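Local coordinates for putative branched-chain amino acid transport system substrate-binding protein (Rhodopseudomonas palustris, PDB 3TX6) that probably captures lignin-derived aromatic acids in the periplasm for an ABC transporter, and binds 3-(4-hydroxy-phenyl)pyruvic acid, at residues I194-S199 with G217-T222; H223-M228 with V241-G246. One frame throughout, in Å; residues are numbered along the deposited sequence.

Overall arrangement
Contacts 1 and 2 follow one another along the chain. Both reach the same sheet of the periplasmic binding protein fold, contact 2 through strand 242-245 only. Their centres are about 10 Å apart. Strand 218-221 of contact 1 runs parallel to strand 242-245. Gln-221 N lies 2.8 Å from Leu-242 O, and Leu-242 N lies 3.0 Å from Ile-219 O, so the backbones are probably hydrogen-bonded there. Both contacts reach the bound 3-(4-hydroxy-phenyl)pyruvic acid from loops that follow strands. Contact 1 brings Ser-199 to its carboxylate end, and contact 2 brings His-223 and Gly-224 to its phenyl ring. These loops pack together, with Ser-199 CB 3.3 Å from Gly-224 O.

Contact 1: residues I194-S199 with G217-T222; sequences ILVGAS and GLIYQT. With ENO (3-(4-hydroxy-phenyl)pyruvic acid), chain D.
Val-196 and Gln-221 lie side by side on one face of two parallel strands, their side chains pointing the same way. A bend at chi2 (-79°) lays the Gln-221 amide along the valine, with NE2 3.7 Å from Val-196 CB. Helix 200-213 holds NE2 through Ala-203 O and Gln-207 OE1. On the opposite face Leu-195 and Tyr-220 cross at about a right angle. Leu-195 CD1 meets Tyr-220 CB at 3.9 Å, while the tyrosine ring leads away and its OH is hydrogen-bonded to His-129 ND1.

Backbone bonds join the strands up to Val-196 N to Tyr-220 O, 2.9 Å. Beyond that the chains part and a water enters. It accepts from Thr-222 N and lies 2.6 Å from Val-196 O and 2.8 Å from Gln-221 OE1. An alanine in place of Gln-221 would probably leave Ala-203 O and Gln-207 OE1 without this donor, and the water without its OE1 contact. Past the strand, Ser-199 OG donates to ligand O1 at 2.7 Å.

The two strands, with helix 200-213 between them in the chain, form a beta-alpha-beta unit. That helix covers the Val-196 face, helix 119-130 packs on Leu-195 and Tyr-220, and strands 137-143 and 242-245 flank the pair.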
loop_
_atom_site.group_PDB
_atom_site.type_symbol
_atom_site.label_atom_id
_atom_site.label_comp_id
_atom_site.label_asym_id
_atom_site.label_seq_id
_atom_site.Cartn_x
_atom_site.Cartn_y
_atom_site.Cartn_z
ATOM N N ILE A 194 8.855 19.478 4.400
ATOM C CA ILE A 194 7.497 19.138 4.826
ATOM C C ILE A 194 7.190 17.720 4.359
ATOM O O ILE A 194 7.557 17.344 3.255
ATOM C CB ILE A 194 6.450 20.102 4.261
ATOM C CG1 ILE A 194 6.587 21.474 4.925
ATOM C CG2 ILE A 194 5.016 19.593 4.486
ATOM C CD1 ILE A 194 5.894 22.594 4.195
ATOM N N LEU A 195 6.560 16.949 5.242
ATOM C CA LEU A 195 6.111 15.582 4.962
ATOM C C LEU A 195 4.623 15.660 4.716
ATOM O O LEU A 195 3.857 16.179 5.552
ATOM C CB LEU A 195 6.375 14.586 6.113
ATOM C CG LEU A 195 5.758 13.182 5.936
ATOM C CD1 LEU A 195 6.442 12.492 4.753
ATOM C CD2 LEU A 195 5.965 12.412 7.267
ATOM N N VAL A 196 4.214 15.109 3.582
ATOM C CA VAL A 196 2.785 15.067 3.246
ATOM C C VAL A 196 2.296 13.645 3.516
ATOM O O VAL A 196 2.835 12.724 2.931
ATOM C CB VAL A 196 2.547 15.441 1.772
ATOM C CG1 VAL A 196 1.089 15.300 1.425
ATOM C CG2 VAL A 196 3.061 16.850 1.462
ATOM N N GLY A 197 1.299 13.484 4.411
ATOM C CA GLY A 197 0.684 12.165 4.790
ATOM C C GLY A 197 -0.696 11.973 4.153
ATOM O O GLY A 197 -1.751 12.179 4.760
ATOM N N ALA A 198 -0.685 11.601 2.883
ATOM C CA ALA A 198 -1.910 11.507 2.145
ATOM C C ALA A 198 -1.680 10.468 1.031
ATOM O O ALA A 198 -0.683 9.745 1.043
ATOM C CB ALA A 198 -2.298 12.884 1.617
ATOM N N SER A 199 -2.611 10.379 0.086
ATOM C CA SER A 199 -2.551 9.360 -0.964
ATOM C C SER A 199 -3.348 9.854 -2.152
ATOM O O SER A 199 -4.189 10.738 -2.023
ATOM C CB SER A 199 -3.131 8.047 -0.473
ATOM O OG SER A 199 -4.492 8.190 -0.123
ATOM N N GLY A 217 11.555 24.556 0.564
ATOM C CA GLY A 217 12.156 23.381 1.187
ATOM C C GLY A 217 11.881 22.100 0.442
ATOM O O GLY A 217 11.102 22.077 -0.537
ATOM N N LEU A 218 12.574 21.042 0.883
ATOM C CA LEU A 218 12.330 19.717 0.357
ATOM C C LEU A 218 10.920 19.240 0.747
ATOM O O LEU A 218 10.471 19.459 1.874
ATOM C CB LEU A 218 13.420 18.714 0.773
ATOM C CG LEU A 218 14.853 18.919 0.226
ATOM C CD1 LEU A 218 15.824 17.843 0.725
ATOM C CD2 LEU A 218 14.826 18.945 -1.311
ATOM N N ILE A 219 10.212 18.622 -0.202
ATOM C CA ILE A 219 8.900 17.971 0.113
ATOM C C ILE A 219 8.982 16.465 -0.066
ATOM O O ILE A 219 9.619 15.939 -1.053
ATOM C CB ILE A 219 7.765 18.496 -0.794
ATOM C CG1 ILE A 219 7.606 20.007 -0.637
ATOM C CG2 ILE A 219 6.432 17.762 -0.516
ATOM C CD1 ILE A 219 6.669 20.650 -1.683
ATOM N N TYR A 220 8.412 15.779 0.935
ATOM C CA TYR A 220 8.477 14.343 1.027
ATOM C C TYR A 220 7.070 13.779 0.967
ATOM O O TYR A 220 6.109 14.318 1.578
ATOM C CB TYR A 220 9.186 13.924 2.333
ATOM C CG TYR A 220 10.697 14.225 2.351
ATOM C CD1 TYR A 220 11.214 15.523 2.586
ATOM C CD2 TYR A 220 11.597 13.227 2.114
ATOM C CE1 TYR A 220 12.593 15.766 2.539
ATOM C CE2 TYR A 220 12.982 13.471 2.086
ATOM C CZ TYR A 220 13.477 14.745 2.297
ATOM O OH TYR A 220 14.868 14.933 2.280
ATOM N N GLN A 221 6.955 12.696 0.208
ATOM C CA GLN A 221 5.654 12.056 -0.029
ATOM C C GLN A 221 5.724 10.623 0.424
ATOM O O GLN A 221 6.797 9.961 0.291
ATOM C CB GLN A 221 5.203 12.108 -1.505
ATOM C CG GLN A 221 4.828 13.487 -2.029
ATOM C CD GLN A 221 3.437 13.946 -1.624
ATOM O OE1 GLN A 221 2.621 13.132 -1.172
ATOM N NE2 GLN A 221 3.124 15.232 -1.831
ATOM N N THR A 222 4.566 10.131 0.900
ATOM C CA THR A 222 4.432 8.732 1.251
ATOM C C THR A 222 4.176 7.825 0.058
ATOM O O THR A 222 3.963 8.281 -1.060
ATOM C CB THR A 222 3.272 8.521 2.243
ATOM O OG1 THR A 222 1.984 8.644 1.603
ATOM C CG2 THR A 222 3.352 9.488 3.444
HETATM O O4 ENO D . -3.784 3.463 2.991
HETATM C C9 ENO D . -2.336 2.525 0.049
HETATM C C8 ENO D . -1.340 1.647 -0.326
HETATM C C7 ENO D . 0.009 1.923 -0.052
HETATM C C6 ENO D . 0.310 3.050 0.689
HETATM C C5 ENO D . -0.682 3.954 1.057
HETATM C C4 ENO D . -2.029 3.694 0.753
HETATM O O3 ENO D . 0.968 0.992 -0.431
HETATM C C3 ENO D . -3.103 4.691 1.084
HETATM C C2 ENO D . -3.893 4.505 2.323
HETATM C C1 ENO D . -4.880 5.526 2.644
HETATM O O2 ENO D . -5.588 5.350 3.656
HETATM O O1 ENO D . -5.006 6.560 1.921
HETATM O O HOH W 1 1.944 11.391 0.889
#

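Contact 2: residues H223-M228 with V241-G246. With ENO (3-(4-hydroxy-phenyl)pyruvic acid), chain D.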
loop_
_atom_site.group_PDB
_atom_site.type_symbol
_atom_site.label_atom_id
_atom_site.label_comp_id
_atom_site.label_asym_id
_atom_site.label_seq_id
_atom_site.Cartn_x
_atom_site.Cartn_y
_atom_site.Cartn_z
ATOM N N HIS A 223 4.186 6.520 0.330
ATOM C CA HIS A 223 3.966 5.518 -0.701
ATOM C C HIS A 223 2.525 5.496 -1.192
ATOM O O HIS A 223 2.251 4.900 -2.219
ATOM C CB HIS A 223 4.485 4.134 -0.314
ATOM C CG HIS A 223 3.992 3.599 1.028
ATOM N ND1 HIS A 223 3.792 4.373 2.124
ATOM C CD2 HIS A 223 3.829 2.276 1.448
ATOM C CE1 HIS A 223 3.437 3.544 3.165
ATOM N NE2 HIS A 223 3.463 2.287 2.736
ATOM N N GLY A 224 1.623 6.184 -0.480
ATOM C CA GLY A 224 0.267 6.436 -0.968
ATOM C C GLY A 224 0.205 7.316 -2.195
ATOM O O GLY A 224 -0.878 7.388 -2.833
ATOM N N ALA A 225 1.348 7.917 -2.571
ATOM C CA ALA A 225 1.434 8.774 -3.757
ATOM C C ALA A 225 2.085 8.098 -4.987
ATOM O O ALA A 225 2.179 8.736 -6.015
ATOM C CB ALA A 225 2.209 10.091 -3.428
ATOM N N ALA A 226 2.553 6.847 -4.895
ATOM C CA ALA A 226 3.464 6.247 -5.890
ATOM C C ALA A 226 2.712 5.663 -7.109
ATOM O O ALA A 226 2.647 4.440 -7.341
ATOM C CB ALA A 226 4.362 5.192 -5.221
ATOM N N SER A 227 2.194 6.600 -7.907
ATOM C CA SER A 227 1.672 6.318 -9.248
ATOM C C SER A 227 1.881 7.576 -10.071
ATOM O O SER A 227 2.181 8.652 -9.548
ATOM C CB SER A 227 0.212 5.863 -9.190
ATOM O OG SER A 227 -0.692 6.932 -8.986
HETATM N N MSE A 228 1.766 7.435 -11.377
HETATM C CA MSE A 228 1.897 8.598 -12.256
HETATM C C MSE A 228 0.825 9.629 -12.057
HETATM O O MSE A 228 1.002 10.785 -12.482
HETATM C CB MSE A 228 1.744 8.265 -13.695
HETATM C CG MSE A 228 2.939 7.648 -14.318
HETATM SE SE MSE A 228 4.560 8.702 -14.110
HETATM C CE MSE A 228 4.141 10.300 -15.139
ATOM N N VAL A 241 10.723 16.035 -5.723
ATOM C CA VAL A 241 10.030 15.424 -4.584
ATOM C C VAL A 241 10.819 14.207 -4.207
ATOM O O VAL A 241 11.521 13.580 -5.077
ATOM C CB VAL A 241 8.547 15.085 -4.924
ATOM C CG1 VAL A 241 8.450 13.891 -5.873
ATOM C CG2 VAL A 241 7.681 14.853 -3.665
ATOM N N LEU A 242 10.784 13.871 -2.923
ATOM C CA LEU A 242 11.310 12.559 -2.493
ATOM C C LEU A 242 10.109 11.750 -2.068
ATOM O O LEU A 242 9.248 12.235 -1.337
ATOM C CB LEU A 242 12.258 12.707 -1.301
ATOM C CG LEU A 242 13.612 13.373 -1.515
ATOM C CD1 LEU A 242 14.342 12.841 -2.776
ATOM C CD2 LEU A 242 13.326 14.872 -1.595
HETATM N N MSE A 243 10.093 10.496 -2.481
HETATM C CA MSE A 243 8.875 9.693 -2.324
HETATM C C MSE A 243 9.279 8.306 -1.990
HETATM O O MSE A 243 10.134 7.714 -2.676
HETATM C CB MSE A 243 8.072 9.743 -3.627
HETATM C CG MSE A 243 6.941 8.735 -3.533
HETATM SE SE MSE A 243 5.869 8.681 -5.144
HETATM C CE MSE A 243 5.307 10.568 -5.369
ATOM N N ALA A 244 8.705 7.778 -0.910
ATOM C CA ALA A 244 8.920 6.375 -0.544
ATOM C C ALA A 244 8.091 5.553 -1.512
ATOM O O ALA A 244 6.944 5.921 -1.832
ATOM C CB ALA A 244 8.487 6.104 0.903
ATOM N N SER A 245 8.680 4.469 -2.025
ATOM C CA SER A 245 8.006 3.619 -2.995
ATOM C C SER A 245 8.428 2.203 -2.792
ATOM O O SER A 245 9.532 1.936 -2.377
ATOM C CB SER A 245 8.443 4.034 -4.388
ATOM O OG SER A 245 7.864 3.288 -5.376
ATOM N N GLY A 246 7.541 1.288 -3.122
ATOM C CA GLY A 246 7.948 -0.070 -3.352
ATOM C C GLY A 246 8.856 -0.150 -4.571
ATOM O O GLY A 246 8.822 0.716 -5.448
HETATM O O4 ENO D . -3.784 3.463 2.991
HETATM C C9 ENO D . -2.336 2.525 0.049
HETATM C C8 ENO D . -1.340 1.647 -0.326
HETATM C C7 ENO D . 0.009 1.923 -0.052
HETATM C C6 ENO D . 0.310 3.050 0.689
HETATM C C5 ENO D . -0.682 3.954 1.057
HETATM C C4 ENO D . -2.029 3.694 0.753
HETATM O O3 ENO D . 0.968 0.992 -0.431
HETATM C C3 ENO D . -3.103 4.691 1.084
HETATM C C2 ENO D . -3.893 4.505 2.323
HETATM C C1 ENO D . -4.880 5.526 2.644
HETATM O O2 ENO D . -5.588 5.350 3.656
HETATM O O1 ENO D . -5.006 6.560 1.921
#
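His-223 meets strand 242-245 with its CA and CB and the ligand with its ring. It makes a bent CA-H...O contact with Ala-244 O, its CA 3.2 Å from that oxygen. The imidazole turns the other way. Ligand atom C6 sits 3.6 Å above one face, over the centre of the ring. The two ring planes are nearly perpendicular. A chi1 of 53° sets CG between the backbone N and the carbonyl carbon, and this swings the ring to the ligand. Next to it, Gly-224 packs closely on the phenyl ring, its CA 3.3 Å from ligand C5.

Behind this first shell lie two alanines. Met-243 is a selenomethionine with two alternate conformations. In one of them the side chain is extended as far as SE and then bends at chi3 (-55°). In that conformation alone, CE reaches Ala-225 CB at 3.7 Å and SE lies 3.5 Å from Ala-226 CA. Ala-226 CB also packs 4.0 Å from Ser-245 OG. That hydroxyl donates to Gly-246 O at 2.7 Å, approaching a lone pair of that oxygen within the plane of the carbonyl. Ala-226 is the centre of an inverse gamma turn, in which Ser-227 N bonds to Ala-225 O at 2.9 Å.

Further out, Gln-117 O accepts from His-223 NE2, which limits rotation of the ring, and Thr-222 OG1 is bonded to Gly-224 N. Gln-282 ties the two segments together: its backbone bonds to that of Ala-226, its side-chain OE1 accepts from Gly-246 N, and NE2 binds the ligand. The loop thus lies between the pocket and the sheet, with helix 119-130 packed on His-223 and Ala-244, helix 282-304 on His-223, Ala-226 and Ser-245, and antiparallel strand 349-354 continuing the sheet beyond strand 242-245.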